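Local coordinates for protein R.Pab1 family restriction endonuclease (Campylobacter coli, PDB 7CFA) that acts as a restriction DNA glycosylase of the R.PabI family, probably excising bases from its recognition sequence and so leading to DNA strand cleavage, at residues A[186-189]-A[190-193]; A[79-82]-A[83-87]; A[124-128]-A[129-133]; A[42-45]-A[46-49]; A[220-223]-A[224-227]. The protein carries 2 engineered substitutions. All coordinates share one frame; numbering follows the deposited sequence.

Contact 1: residues A[186-189]-A[190-193]; sequences RNFL and NRSI. Engineered in segment 190-193: Ser192 (natural residue Cys).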
loop_
_atom_site.group_PDB
_atom_site.type_symbol
_atom_site.label_atom_id
_atom_site.label_comp_id
_atom_site.label_asym_id
_atom_site.label_seq_id
_atom_site.Cartn_x
_atom_site.Cartn_y
_atom_site.Cartn_z
ATOM N N ARG A 186 5.378 -33.598 1.184
ATOM C CA ARG A 186 5.762 -32.389 0.453
ATOM C C ARG A 186 5.497 -32.602 -1.039
ATOM O O ARG A 186 6.401 -32.760 -1.860
ATOM C CB ARG A 186 7.219 -32.039 0.726
ATOM C CG ARG A 186 7.483 -31.546 2.140
ATOM C CD ARG A 186 8.947 -31.188 2.354
ATOM N NE ARG A 186 9.181 -30.641 3.689
ATOM C CZ ARG A 186 9.466 -31.376 4.759
ATOM N NH1 ARG A 186 9.557 -32.694 4.657
ATOM N NH2 ARG A 186 9.661 -30.793 5.935
ATOM N N ASN A 187 4.206 -32.606 -1.379
ATOM C CA ASN A 187 3.750 -32.867 -2.738
ATOM C C ASN A 187 3.114 -31.644 -3.389
ATOM O O ASN A 187 2.326 -31.789 -4.329
ATOM C CB ASN A 187 2.766 -34.036 -2.747
ATOM C CG ASN A 187 1.496 -33.734 -1.972
ATOM O OD1 ASN A 187 1.469 -32.835 -1.131
ATOM N ND2 ASN A 187 0.438 -34.487 -2.250
ATOM N N PHE A 188 3.430 -30.441 -2.907
ATOM C CA PHE A 188 2.834 -29.244 -3.494
ATOM C C PHE A 188 3.444 -28.920 -4.851
ATOM O O PHE A 188 2.783 -28.297 -5.690
ATOM C CB PHE A 188 2.986 -28.054 -2.548
ATOM C CG PHE A 188 2.000 -28.052 -1.417
ATOM C CD1 PHE A 188 2.356 -28.532 -0.169
ATOM C CD2 PHE A 188 0.713 -27.572 -1.603
ATOM C CE1 PHE A 188 1.449 -28.533 0.874
ATOM C CE2 PHE A 188 -0.199 -27.572 -0.566
ATOM C CZ PHE A 188 0.170 -28.051 0.675
ATOM N N LEU A 189 4.689 -29.328 -5.083
ATOM C CA LEU A 189 5.353 -29.031 -6.344
ATOM C C LEU A 189 4.647 -29.742 -7.493
ATOM O O LEU A 189 4.324 -30.930 -7.395
ATOM C CB LEU A 189 6.820 -29.447 -6.277
ATOM C CG LEU A 189 7.743 -28.889 -7.363
ATOM C CD1 LEU A 189 7.715 -27.369 -7.346
ATOM C CD2 LEU A 189 9.159 -29.404 -7.170
ATOM N N ASN A 190 4.407 -29.003 -8.580
ATOM C CA ASN A 190 3.699 -29.516 -9.755
ATOM C C ASN A 190 2.293 -29.989 -9.387
ATOM O O ASN A 190 1.839 -31.056 -9.805
ATOM C CB ASN A 190 4.494 -30.632 -10.440
ATOM C CG ASN A 190 5.858 -30.170 -10.907
ATOM O OD1 ASN A 190 6.037 -29.013 -11.291
ATOM N ND2 ASN A 190 6.831 -31.072 -10.876
ATOM N N ARG A 191 1.600 -29.177 -8.590
ATOM C CA ARG A 191 0.250 -29.507 -8.155
ATOM C C ARG A 191 -0.464 -28.230 -7.738
ATOM O O ARG A 191 0.149 -27.331 -7.158
ATOM C CB ARG A 191 0.266 -30.512 -6.994
ATOM C CG ARG A 191 -1.120 -30.884 -6.488
ATOM C CD ARG A 191 -1.068 -31.950 -5.407
ATOM N NE ARG A 191 -0.440 -31.477 -4.176
ATOM C CZ ARG A 191 -1.088 -30.857 -3.195
ATOM N NH1 ARG A 191 -2.388 -30.621 -3.298
ATOM N NH2 ARG A 191 -0.435 -30.469 -2.109
ATOM N N SER A 192 -1.758 -28.159 -8.038
ATOM C CA SER A 192 -2.566 -27.020 -7.633
ATOM C C SER A 192 -3.014 -27.175 -6.184
ATOM O O SER A 192 -3.160 -28.287 -5.670
ATOM C CB SER A 192 -3.786 -26.871 -8.543
ATOM O OG SER A 192 -4.630 -28.005 -8.457
ATOM N N ILE A 193 -3.227 -26.040 -5.525
ATOM C CA ILE A 193 -3.644 -26.041 -4.128
ATOM C C ILE A 193 -5.153 -26.231 -4.058
ATOM O O ILE A 193 -5.916 -25.497 -4.697
ATOM C CB ILE A 193 -3.213 -24.742 -3.429
ATOM C CG1 ILE A 193 -1.706 -24.531 -3.582
ATOM C CG2 ILE A 193 -3.592 -24.782 -1.957
ATOM C CD1 ILE A 193 -1.193 -23.277 -2.911
#
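Arg191 reaches back over the turn to Asn187 and Phe188, and its guanidinium group carries the polar side of this local contact. NE donates to the backbone carbonyl of Asn187, with NE and O 2.8 Å apart and an N-H...O angle of 165°. The acceptor lies close to the guanidinium plane, yet the donor stands well above the carbonyl plane of Asn187, 52° out of it. A second, weak and strongly bent bond joins Arg191 NH2 to Asn187 OD1 at 3.2 Å. The amide can offer OD1 because its CG sits between the backbone N and the carbonyl carbon, which turns the group toward the arginine. Arg191 NH2 also rests over one face of the Phe188 ring, 3.2 Å from CD2. Arg191 CZ lies 4.5 Å from the centroid of the Phe188 ring, an off-centre cation-pi contact with the two planes 41° apart. The arginine chain is extended as far as the CG-CD bond and bends at chi3, which folds the head back in this way. NH2 has a further partner in Glu197, with which it forms a salt bridge, and NH1 too is hydrogen-bonded to a partner outside this turn. Behind these groups the backbone makes a type II turn from Phe188 to Arg191, leading into the weakly bonded strand 191-192. Ile193 CG1 approaches Phe188 CD2 at 4.4 Å. With a carbonyl, an amide oxygen, a carboxylate and an aromatic face all turned to one guanidinium, its positive charge is probably well stabilised, and its rotation is restrained from several directions.

Contact 2: residues A[79-82]-A[83-87]; sequences LSDI and IFQFF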
loop_
_atom_site.group_PDB
_atom_site.type_symbol
_atom_site.label_atom_id
_atom_site.label_comp_id
_atom_site.label_asym_id
_atom_site.label_seq_id
_atom_site.Cartn_x
_atom_site.Cartn_y
_atom_site.Cartn_z
ATOM N N LEU A 79 5.858 -15.985 16.328
ATOM C CA LEU A 79 7.314 -16.084 16.408
ATOM C C LEU A 79 7.782 -16.330 17.838
ATOM O O LEU A 79 8.588 -17.234 18.091
ATOM C CB LEU A 79 7.957 -14.816 15.844
ATOM C CG LEU A 79 9.482 -14.741 15.961
ATOM C CD1 LEU A 79 10.137 -15.898 15.220
ATOM C CD2 LEU A 79 9.997 -13.408 15.444
ATOM N N SER A 80 7.287 -15.537 18.791
ATOM C CA SER A 80 7.741 -15.691 20.170
ATOM C C SER A 80 7.202 -16.967 20.799
ATOM O O SER A 80 7.866 -17.559 21.657
ATOM C CB SER A 80 7.335 -14.476 21.001
ATOM O OG SER A 80 5.928 -14.404 21.147
ATOM N N ASP A 81 6.007 -17.404 20.395
ATOM C CA ASP A 81 5.495 -18.679 20.883
ATOM C C ASP A 81 6.303 -19.849 20.337
ATOM O O ASP A 81 6.482 -20.854 21.033
ATOM C CB ASP A 81 4.021 -18.835 20.516
ATOM C CG ASP A 81 3.430 -20.128 21.038
ATOM O OD1 ASP A 81 3.497 -20.355 22.264
ATOM O OD2 ASP A 81 2.898 -20.915 20.228
ATOM N N ILE A 82 6.790 -19.740 19.099
ATOM C CA ILE A 82 7.659 -20.776 18.547
ATOM C C ILE A 82 8.958 -20.849 19.338
ATOM O O ILE A 82 9.414 -21.932 19.721
ATOM C CB ILE A 82 7.921 -20.517 17.053
ATOM C CG1 ILE A 82 6.641 -20.724 16.242
ATOM C CG2 ILE A 82 9.033 -21.420 16.540
ATOM C CD1 ILE A 82 6.690 -20.107 14.858
ATOM N N ILE A 83 9.565 -19.690 19.605
ATOM C CA ILE A 83 10.812 -19.658 20.359
ATOM C C ILE A 83 10.595 -20.137 21.787
ATOM O O ILE A 83 11.462 -20.807 22.362
ATOM C CB ILE A 83 11.412 -18.242 20.306
ATOM C CG1 ILE A 83 11.801 -17.896 18.865
ATOM C CG2 ILE A 83 12.615 -18.119 21.233
ATOM C CD1 ILE A 83 12.364 -16.506 18.692
ATOM N N PHE A 84 9.437 -19.829 22.376
ATOM C CA PHE A 84 9.153 -20.269 23.737
ATOM C C PHE A 84 9.092 -21.789 23.825
ATOM O O PHE A 84 9.646 -22.391 24.752
ATOM C CB PHE A 84 7.843 -19.649 24.224
ATOM C CG PHE A 84 7.388 -20.164 25.562
ATOM C CD1 PHE A 84 7.895 -19.629 26.733
ATOM C CD2 PHE A 84 6.450 -21.182 25.646
ATOM C CE1 PHE A 84 7.477 -20.100 27.965
ATOM C CE2 PHE A 84 6.030 -21.657 26.874
ATOM C CZ PHE A 84 6.544 -21.116 28.036
ATOM N N GLN A 85 8.411 -22.428 22.870
ATOM C CA GLN A 85 8.249 -23.878 22.927
ATOM C C GLN A 85 9.575 -24.597 22.710
ATOM O O GLN A 85 9.849 -25.613 23.359
ATOM C CB GLN A 85 7.214 -24.337 21.898
ATOM C CG GLN A 85 5.802 -23.841 22.169
ATOM C CD GLN A 85 4.780 -24.440 21.220
ATOM O OE1 GLN A 85 4.781 -25.645 20.966
ATOM N NE2 GLN A 85 3.902 -23.597 20.688
ATOM N N PHE A 86 10.412 -24.090 21.802
ATOM C CA PHE A 86 11.705 -24.727 21.573
ATOM C C PHE A 86 12.673 -24.463 22.719
ATOM O O PHE A 86 13.574 -25.273 22.963
ATOM C CB PHE A 86 12.295 -24.263 20.245
ATOM C CG PHE A 86 11.775 -25.026 19.066
ATOM C CD1 PHE A 86 12.465 -26.126 18.582
ATOM C CD2 PHE A 86 10.586 -24.662 18.458
ATOM C CE1 PHE A 86 11.986 -26.842 17.502
ATOM C CE2 PHE A 86 10.100 -25.372 17.378
ATOM C CZ PHE A 86 10.803 -26.465 16.899
ATOM N N PHE A 87 12.506 -23.346 23.429
ATOM C CA PHE A 87 13.250 -23.154 24.666
ATOM C C PHE A 87 12.687 -24.014 25.789
ATOM O O PHE A 87 13.445 -24.479 26.648
ATOM C CB PHE A 87 13.235 -21.680 25.076
ATOM C CG PHE A 87 14.057 -21.388 26.297
ATOM C CD1 PHE A 87 15.427 -21.210 26.196
ATOM C CD2 PHE A 87 13.465 -21.300 27.547
ATOM C CE1 PHE A 87 16.190 -20.945 27.315
ATOM C CE2 PHE A 87 14.221 -21.035 28.672
ATOM C CZ PHE A 87 15.586 -20.857 28.557
#
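Leu79 and Ile83 lie side by side, one helical turn apart and pointing the same way, with their CD1 atoms 4.2 Å from each other. They belong to the tightly packed side of helix 79-88, where Leu79 meets Phe211 and Phe218, and Ile83 meets Leu215, all on helix 208-219; Ile83 and Phe84 also meet Ile236 of helix 223-237. Ile82 and Phe86 repeat the arrangement on a neighbouring flank: Ile82 CG2 touches Phe86 CD2 at 4.1 Å. The Phe86 ring also turns an edge toward the Ile82 carbonyl, with CD2 3.2 Å from O, and it packs edge-to-face with Phe6.

The looser side is polar and partly exposed. There Gln85 NE2 donates to Asp81 OD2 over 2.9 Å, but the bond is bent, with an N-H...O angle of 134°. The carboxylate oxygen lies in the amide plane of Gln85, whereas the amide nitrogen comes in from above the carboxylate, 45° out of its plane. Asp81 has its CG anti to the backbone N (chi1 -178°), while Gln85 CG lies beside its own N, and the two ends converge across the turn.

Beneath both sides the backbone bonds run from residue i+4 to residue i, as in Ile83 N to Leu79 O at 3.0 Å and Phe86 N to Ile82 O at 3.2 Å. This is an alpha-helix packed between helices 208-219 and 223-237 and strand 8-13, with its side-chain polar pair on the partly exposed flank.

Contact 3: residues A[124-128]-A[129-133]; sequences QKQVA and GINFL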
loop_
_atom_site.group_PDB
_atom_site.type_symbol
_atom_site.label_atom_id
_atom_site.label_comp_id
_atom_site.label_asym_id
_atom_site.label_seq_id
_atom_site.Cartn_x
_atom_site.Cartn_y
_atom_site.Cartn_z
ATOM N N GLN A 124 9.853 18.171 -15.856
ATOM C CA GLN A 124 8.753 18.458 -16.765
ATOM C C GLN A 124 8.453 17.232 -17.614
ATOM O O GLN A 124 9.348 16.683 -18.264
ATOM C CB GLN A 124 9.086 19.654 -17.656
ATOM C CG GLN A 124 9.044 20.992 -16.940
ATOM C CD GLN A 124 9.168 22.167 -17.892
ATOM O OE1 GLN A 124 9.995 22.159 -18.803
ATOM N NE2 GLN A 124 8.337 23.183 -17.689
ATOM N N LYS A 125 7.193 16.801 -17.606
ATOM C CA LYS A 125 6.765 15.613 -18.334
ATOM C C LYS A 125 5.496 15.927 -19.107
ATOM O O LYS A 125 4.535 16.459 -18.543
ATOM C CB LYS A 125 6.527 14.435 -17.384
ATOM C CG LYS A 125 6.206 13.123 -18.083
ATOM C CD LYS A 125 5.822 12.048 -17.076
ATOM C CE LYS A 125 5.658 10.688 -17.732
ATOM N NZ LYS A 125 5.295 9.639 -16.734
ATOM N N GLN A 126 5.494 15.592 -20.393
ATOM C CA GLN A 126 4.358 15.829 -21.273
ATOM C C GLN A 126 3.740 14.491 -21.655
ATOM O O GLN A 126 4.429 13.617 -22.192
ATOM C CB GLN A 126 4.791 16.603 -22.517
ATOM C CG GLN A 126 3.664 16.922 -23.482
ATOM C CD GLN A 126 4.115 17.805 -24.630
ATOM O OE1 GLN A 126 4.313 17.335 -25.750
ATOM N NE2 GLN A 126 4.280 19.095 -24.355
ATOM N N VAL A 127 2.451 14.332 -21.367
ATOM C CA VAL A 127 1.684 13.151 -21.747
ATOM C C VAL A 127 0.500 13.619 -22.579
ATOM O O VAL A 127 -0.268 14.485 -22.138
ATOM C CB VAL A 127 1.211 12.348 -20.526
ATOM C CG1 VAL A 127 0.381 11.151 -20.969
ATOM C CG2 VAL A 127 2.399 11.899 -19.687
ATOM N N ALA A 128 0.361 13.058 -23.782
ATOM C CA ALA A 128 -0.717 13.414 -24.706
ATOM C C ALA A 128 -0.739 14.910 -25.004
ATOM O O ALA A 128 -1.799 15.486 -25.261
ATOM C CB ALA A 128 -2.078 12.958 -24.171
ATOM N N GLY A 129 0.426 15.552 -24.978
ATOM C CA GLY A 129 0.512 16.981 -25.180
ATOM C C GLY A 129 0.226 17.821 -23.956
ATOM O O GLY A 129 0.351 19.050 -24.028
ATOM N N ILE A 130 -0.148 17.204 -22.836
ATOM C CA ILE A 130 -0.474 17.916 -21.605
ATOM C C ILE A 130 0.755 17.926 -20.706
ATOM O O ILE A 130 1.350 16.873 -20.440
ATOM C CB ILE A 130 -1.674 17.274 -20.892
ATOM C CG1 ILE A 130 -2.886 17.230 -21.826
ATOM C CG2 ILE A 130 -2.006 18.034 -19.619
ATOM C CD1 ILE A 130 -4.120 16.623 -21.197
ATOM N N ASN A 131 1.128 19.113 -20.232
ATOM C CA ASN A 131 2.334 19.293 -19.435
ATOM C C ASN A 131 2.053 19.010 -17.964
ATOM O O ASN A 131 1.120 19.571 -17.384
ATOM C CB ASN A 131 2.876 20.712 -19.602
ATOM C CG ASN A 131 3.359 20.987 -21.012
ATOM O OD1 ASN A 131 3.950 20.120 -21.657
ATOM N ND2 ASN A 131 3.108 22.196 -21.500
ATOM N N PHE A 132 2.865 18.139 -17.373
ATOM C CA PHE A 132 2.796 17.806 -15.959
ATOM C C PHE A 132 4.147 18.057 -15.303
ATOM O O PHE A 132 5.174 18.210 -15.968
ATOM C CB PHE A 132 2.399 16.339 -15.742
ATOM C CG PHE A 132 1.056 15.971 -16.300
ATOM C CD1 PHE A 132 -0.091 16.121 -15.536
ATOM C CD2 PHE A 132 0.941 15.447 -17.576
ATOM C CE1 PHE A 132 -1.329 15.773 -16.044
ATOM C CE2 PHE A 132 -0.293 15.096 -18.090
ATOM C CZ PHE A 132 -1.429 15.260 -17.323
ATOM N N LEU A 133 4.135 18.084 -13.976
ATOM C CA LEU A 133 5.348 18.000 -13.174
ATOM C C LEU A 133 5.417 16.595 -12.598
ATOM O O LEU A 133 4.466 16.136 -11.951
ATOM C CB LEU A 133 5.365 19.054 -12.066
ATOM C CG LEU A 133 5.476 20.502 -12.541
ATOM C CD1 LEU A 133 5.465 21.455 -11.359
ATOM C CD2 LEU A 133 6.731 20.697 -13.380
#
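Lys125 and Phe132 are joined by two backbone bonds, making them a hydrogen-bonded antiparallel pair: Lys125 N to Phe132 O spans 3.0 Å, and Phe132 N to Lys125 O spans 2.6 Å. Val127 and Ile130 form the next such pair, with Val127 N to Ile130 O at 2.9 Å and Ile130 N to Val127 O at 2.8 Å. Between them, at the non-hydrogen-bonded pair of Gln126 and Asn131, the side chains supply the link instead. Gln126 NE2 donates to Asn131 OD1 over 2.9 Å in a nearly straight bond (175°). The acceptor lies in the amide plane of Gln126, and the two amides, side by side and pointing the same way, are turned 30° apart. Gln126 has CG anti to its N (chi1 -179°) and an extended chain, which carries the amide out over Gly129; Gln126 CG lies 3.6 Å from Gly129 CA.

This is a beta hairpin with a two-residue loop, closed by a type I' turn from Val127 to Ile130, at the far tip of strands 118-127 and 130-145. Ala128 and Gly129 occupy its corners with positive phi, which glycine adopts readily, as at the second corner of type I' turns.

On the face opposite the amides, Val127 CB meets Phe132 CE2 at 4.0 Å. Lys125 leaves this packing and extends to a salt bridge with Glu134 and to the Lys114 carbonyl of the second subunit. Val127 packs against Ile111 of that subunit and Ala128 N donates to the carboxylate of its Glu109, while Leu133 continues the sheet into one of its strands.

Contact 4: residues A[42-45]-A[46-49]; sequences NINV and KHYV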
loop_
_atom_site.group_PDB
_atom_site.type_symbol
_atom_site.label_atom_id
_atom_site.label_comp_id
_atom_site.label_asym_id
_atom_site.label_seq_id
_atom_site.Cartn_x
_atom_site.Cartn_y
_atom_site.Cartn_z
ATOM N N ASN A 42 -1.145 -24.633 -11.011
ATOM C CA ASN A 42 -0.142 -25.530 -10.454
ATOM C C ASN A 42 0.994 -24.752 -9.803
ATOM O O ASN A 42 1.421 -23.705 -10.304
ATOM C CB ASN A 42 0.418 -26.447 -11.542
ATOM C CG ASN A 42 -0.600 -27.450 -12.039
ATOM O OD1 ASN A 42 -1.394 -27.984 -11.264
ATOM N ND2 ASN A 42 -0.584 -27.713 -13.341
ATOM N N ILE A 43 1.495 -25.287 -8.691
ATOM C CA ILE A 43 2.582 -24.682 -7.936
ATOM C C ILE A 43 3.910 -25.149 -8.513
ATOM O O ILE A 43 4.116 -26.350 -8.727
ATOM C CB ILE A 43 2.467 -25.048 -6.450
ATOM C CG1 ILE A 43 1.205 -24.423 -5.845
ATOM C CG2 ILE A 43 3.718 -24.624 -5.691
ATOM C CD1 ILE A 43 1.210 -22.911 -5.852
ATOM N N ASN A 44 4.810 -24.206 -8.763
ATOM C CA ASN A 44 6.158 -24.497 -9.233
ATOM C C ASN A 44 7.174 -23.999 -8.202
ATOM O O ASN A 44 6.817 -23.565 -7.104
ATOM C CB ASN A 44 6.388 -23.879 -10.613
ATOM C CG ASN A 44 6.076 -22.398 -10.644
ATOM O OD1 ASN A 44 6.805 -21.587 -10.076
ATOM N ND2 ASN A 44 4.988 -22.036 -11.314
ATOM N N VAL A 45 8.456 -24.056 -8.573
ATOM C CA VAL A 45 9.521 -23.702 -7.641
ATOM C C VAL A 45 9.559 -22.209 -7.339
ATOM O O VAL A 45 10.172 -21.797 -6.346
ATOM C CB VAL A 45 10.882 -24.168 -8.187
ATOM C CG1 VAL A 45 10.907 -25.681 -8.308
ATOM C CG2 VAL A 45 11.154 -23.519 -9.535
ATOM N N LYS A 46 8.927 -21.383 -8.169
ATOM C CA LYS A 46 8.934 -19.942 -7.965
ATOM C C LYS A 46 7.813 -19.461 -7.053
ATOM O O LYS A 46 7.805 -18.284 -6.676
ATOM C CB LYS A 46 8.851 -19.217 -9.313
ATOM C CG LYS A 46 10.072 -19.424 -10.198
ATOM C CD LYS A 46 9.919 -18.706 -11.529
ATOM C CE LYS A 46 11.135 -18.930 -12.414
ATOM N NZ LYS A 46 10.994 -18.255 -13.734
ATOM N N HIS A 47 6.877 -20.331 -6.687
ATOM C CA HIS A 47 5.802 -19.944 -5.782
ATOM C C HIS A 47 6.315 -19.899 -4.348
ATOM O O HIS A 47 6.889 -20.872 -3.850
ATOM C CB HIS A 47 4.624 -20.907 -5.899
ATOM C CG HIS A 47 3.763 -20.665 -7.099
ATOM N ND1 HIS A 47 3.948 -21.326 -8.295
ATOM C CD2 HIS A 47 2.716 -19.828 -7.291
ATOM C CE1 HIS A 47 3.049 -20.912 -9.168
ATOM N NE2 HIS A 47 2.290 -20.002 -8.585
ATOM N N TYR A 48 6.103 -18.764 -3.688
ATOM C CA TYR A 48 6.552 -18.544 -2.323
ATOM C C TYR A 48 5.364 -18.244 -1.420
ATOM O O TYR A 48 4.323 -17.761 -1.871
ATOM C CB TYR A 48 7.553 -17.383 -2.245
ATOM C CG TYR A 48 8.989 -17.770 -2.516
ATOM C CD1 TYR A 48 9.397 -18.170 -3.783
ATOM C CD2 TYR A 48 9.943 -17.718 -1.505
ATOM C CE1 TYR A 48 10.712 -18.518 -4.033
ATOM C CE2 TYR A 48 11.258 -18.064 -1.746
ATOM C CZ TYR A 48 11.637 -18.463 -3.010
ATOM O OH TYR A 48 12.947 -18.808 -3.254
ATOM N N VAL A 49 5.534 -18.540 -0.138
ATOM C CA VAL A 49 4.587 -18.130 0.890
ATOM C C VAL A 49 5.058 -16.803 1.465
ATOM O O VAL A 49 6.234 -16.653 1.812
ATOM C CB VAL A 49 4.470 -19.196 1.992
ATOM C CG1 VAL A 49 3.552 -18.711 3.109
ATOM C CG2 VAL A 49 3.969 -20.508 1.414
#
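His47 lays one face of its imidazole under the CD1 methyl of Ile43, a CH-pi contact in which CD1 stands 3.8 Å from the ring centroid and 19° off the ring normal. The two side chains cross obliquely, and the methyl is displaced toward the rim, with Ile43 CD1 3.6 Å from His47 CG. Ile43 CG2 meanwhile reaches His47 CB. The ring edge faces the backbone: Asn44 N donates to His47 ND1 over 3.0 Å in an almost straight bond (178°), although the donor is tilted from the ring plane. The side chain of Asn44 crosses that of His47 at about a right angle, with amide and ring planes 49° apart. With CG wedged between N and C, Asn44 folds OD1 onto the chain ahead, where Lys46 N donates to Asn44 OD1 at 2.9 Å, in the carbonyl plane and on a lone pair. This is an Asx turn inside a type I turn, which His47 N to Asn44 O closes at 3.3 Å. Strand 42-43 thereby passes into strand 47-51, whose His47 is backbone hydrogen-bonded to Val176. On the imidazole, ND1 acts as the acceptor for the amide hydrogen of Asn44, consistent with ND1 being unprotonated.

Contact 5: residues A[220-223]-A[224-227]; sequences ILSN and NHRY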
loop_
_atom_site.group_PDB
_atom_site.type_symbol
_atom_site.label_atom_id
_atom_site.label_comp_id
_atom_site.label_asym_id
_atom_site.label_seq_id
_atom_site.Cartn_x
_atom_site.Cartn_y
_atom_site.Cartn_z
ATOM N N ILE A 220 15.729 -4.738 16.258
ATOM C CA ILE A 220 16.392 -3.543 15.749
ATOM C C ILE A 220 15.470 -2.714 14.863
ATOM O O ILE A 220 15.922 -1.755 14.230
ATOM C CB ILE A 220 17.683 -3.900 14.998
ATOM C CG1 ILE A 220 17.352 -4.541 13.647
ATOM C CG2 ILE A 220 18.545 -4.828 15.837
ATOM C CD1 ILE A 220 18.557 -4.755 12.761
ATOM N N LEU A 221 14.184 -3.061 14.801
ATOM C CA LEU A 221 13.265 -2.328 13.938
ATOM C C LEU A 221 13.007 -0.929 14.483
ATOM O O LEU A 221 13.071 0.060 13.741
ATOM C CB LEU A 221 11.959 -3.110 13.790
ATOM C CG LEU A 221 11.067 -2.748 12.604
ATOM C CD1 LEU A 221 11.861 -2.787 11.309
ATOM C CD2 LEU A 221 9.886 -3.698 12.532
ATOM N N SER A 222 12.721 -0.826 15.776
ATOM C CA SER A 222 12.472 0.454 16.426
ATOM C C SER A 222 12.728 0.290 17.917
ATOM O O SER A 222 13.007 -0.811 18.401
ATOM C CB SER A 222 11.046 0.944 16.162
ATOM O OG SER A 222 10.102 0.107 16.805
ATOM N N ASN A 223 12.627 1.401 18.648
ATOM C CA ASN A 223 12.787 1.339 20.097
ATOM C C ASN A 223 11.642 0.571 20.745
ATOM O O ASN A 223 11.860 -0.193 21.693
ATOM C CB ASN A 223 12.891 2.747 20.680
ATOM C CG ASN A 223 14.324 3.238 20.761
ATOM O OD1 ASN A 223 15.246 2.461 21.011
ATOM N ND2 ASN A 223 14.519 4.535 20.548
ATOM N N ASN A 224 10.414 0.759 20.252
ATOM C CA ASN A 224 9.288 0.003 20.791
ATOM C C ASN A 224 9.452 -1.487 20.527
ATOM O O ASN A 224 9.222 -2.310 21.423
ATOM C CB ASN A 224 7.975 0.517 20.201
ATOM C CG ASN A 224 7.625 1.914 20.682
ATOM O OD1 ASN A 224 8.113 2.367 21.717
ATOM N ND2 ASN A 224 6.769 2.601 19.934
ATOM N N HIS A 225 9.856 -1.853 19.307
ATOM C CA HIS A 225 10.125 -3.255 19.006
ATOM C C HIS A 225 11.287 -3.786 19.834
ATOM O O HIS A 225 11.255 -4.935 20.290
ATOM C CB HIS A 225 10.410 -3.432 17.514
ATOM C CG HIS A 225 9.196 -3.322 16.648
ATOM N ND1 HIS A 225 8.102 -4.147 16.792
ATOM C CD2 HIS A 225 8.907 -2.491 15.618
ATOM C CE1 HIS A 225 7.190 -3.827 15.891
ATOM N NE2 HIS A 225 7.654 -2.826 15.166
ATOM N N ARG A 226 12.325 -2.970 20.030
ATOM C CA ARG A 226 13.431 -3.379 20.890
ATOM C C ARG A 226 12.940 -3.693 22.296
ATOM O O ARG A 226 13.301 -4.727 22.872
ATOM C CB ARG A 226 14.501 -2.288 20.934
ATOM C CG ARG A 226 15.762 -2.690 21.686
ATOM C CD ARG A 226 16.290 -1.551 22.545
ATOM N NE ARG A 226 16.548 -0.342 21.768
ATOM C CZ ARG A 226 17.722 -0.037 21.224
ATOM N NH1 ARG A 226 18.757 -0.853 21.368
ATOM N NH2 ARG A 226 17.862 1.086 20.535
ATOM N N TYR A 227 12.103 -2.816 22.858
ATOM C CA TYR A 227 11.590 -3.022 24.208
ATOM C C TYR A 227 10.749 -4.289 24.296
ATOM O O TYR A 227 10.882 -5.062 25.250
ATOM C CB TYR A 227 10.776 -1.801 24.644
ATOM C CG TYR A 227 10.206 -1.885 26.045
ATOM C CD1 TYR A 227 10.905 -1.377 27.131
ATOM C CD2 TYR A 227 8.965 -2.463 26.279
ATOM C CE1 TYR A 227 10.387 -1.449 28.412
ATOM C CE2 TYR A 227 8.439 -2.540 27.553
ATOM C CZ TYR A 227 9.155 -2.031 28.617
ATOM O OH TYR A 227 8.634 -2.107 29.887
#
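This local contact is a helix N-terminus: the loop after helix 208-219 turns at Leu221 and Ser222 and enters helix 223-237, close to helix 111-114. Ser222 holds the N-cap position. Its OG lies between the backbone N and the carbonyl carbon (chi1 68°) and accepts from His225 N over 3.2 Å at 170°. The first helical bonds follow, Arg226 N to Ser222 O at 2.8 Å and Tyr227 N to Asn223 O at 2.9 Å.

A side-chain interaction spans the same turn. NE and NH2 of Arg226 both donate to Asn223 OD1 along one edge of the guanidinium, NH2 at 3.0 Å and NE at 3.2 Å. OD1 lies in the guanidinium plane, and the amide and guanidinium are nearly coplanar, 29° apart. Bends at chi2 and chi3 bring the arginine head alongside the asparagine, while its NH1 goes to the carbonyls of Leu104 and Asn107.

On the neighbouring flank, Leu221 and His225 run side by side, and Leu221 CD2 approaches His225 CD2 at 3.5 Å. Ser222 OG is also close to the ring, 3.1 Å from the same His225 CD2, and ND1 on the imidazole is hydrogen-bonded to the hydroxyl of Tyr55. Ile220, just before the cap, packs on Ile130 of the second subunit. A serine side chain taking up the amide of the third residue beyond it is the classic N-cap of an alpha-helix.

Overall arrangement
Contacts 1 and 4 form one unit: their centres are about 8 Å apart, and strands 191-192 and 42-43 pair, with Asn190 N 2.7 Å from Ile43 O and Arg191 O 2.9 Å from Ile43 N. Contact 4 then leads into the large antiparallel sheet, whose far hairpin tip is contact 3, about 41 Å away between centres. Contacts 2 and 5 lie in the helical part, their centres about 19 Å apart. Contact 5 sits on the opposite side of the chain's centre from contacts 1 and 4. The centres of contacts 3 and 5 are about 44 Å apart within one chain, yet both meet the second subunit, where Ile220 packs on its Ile130.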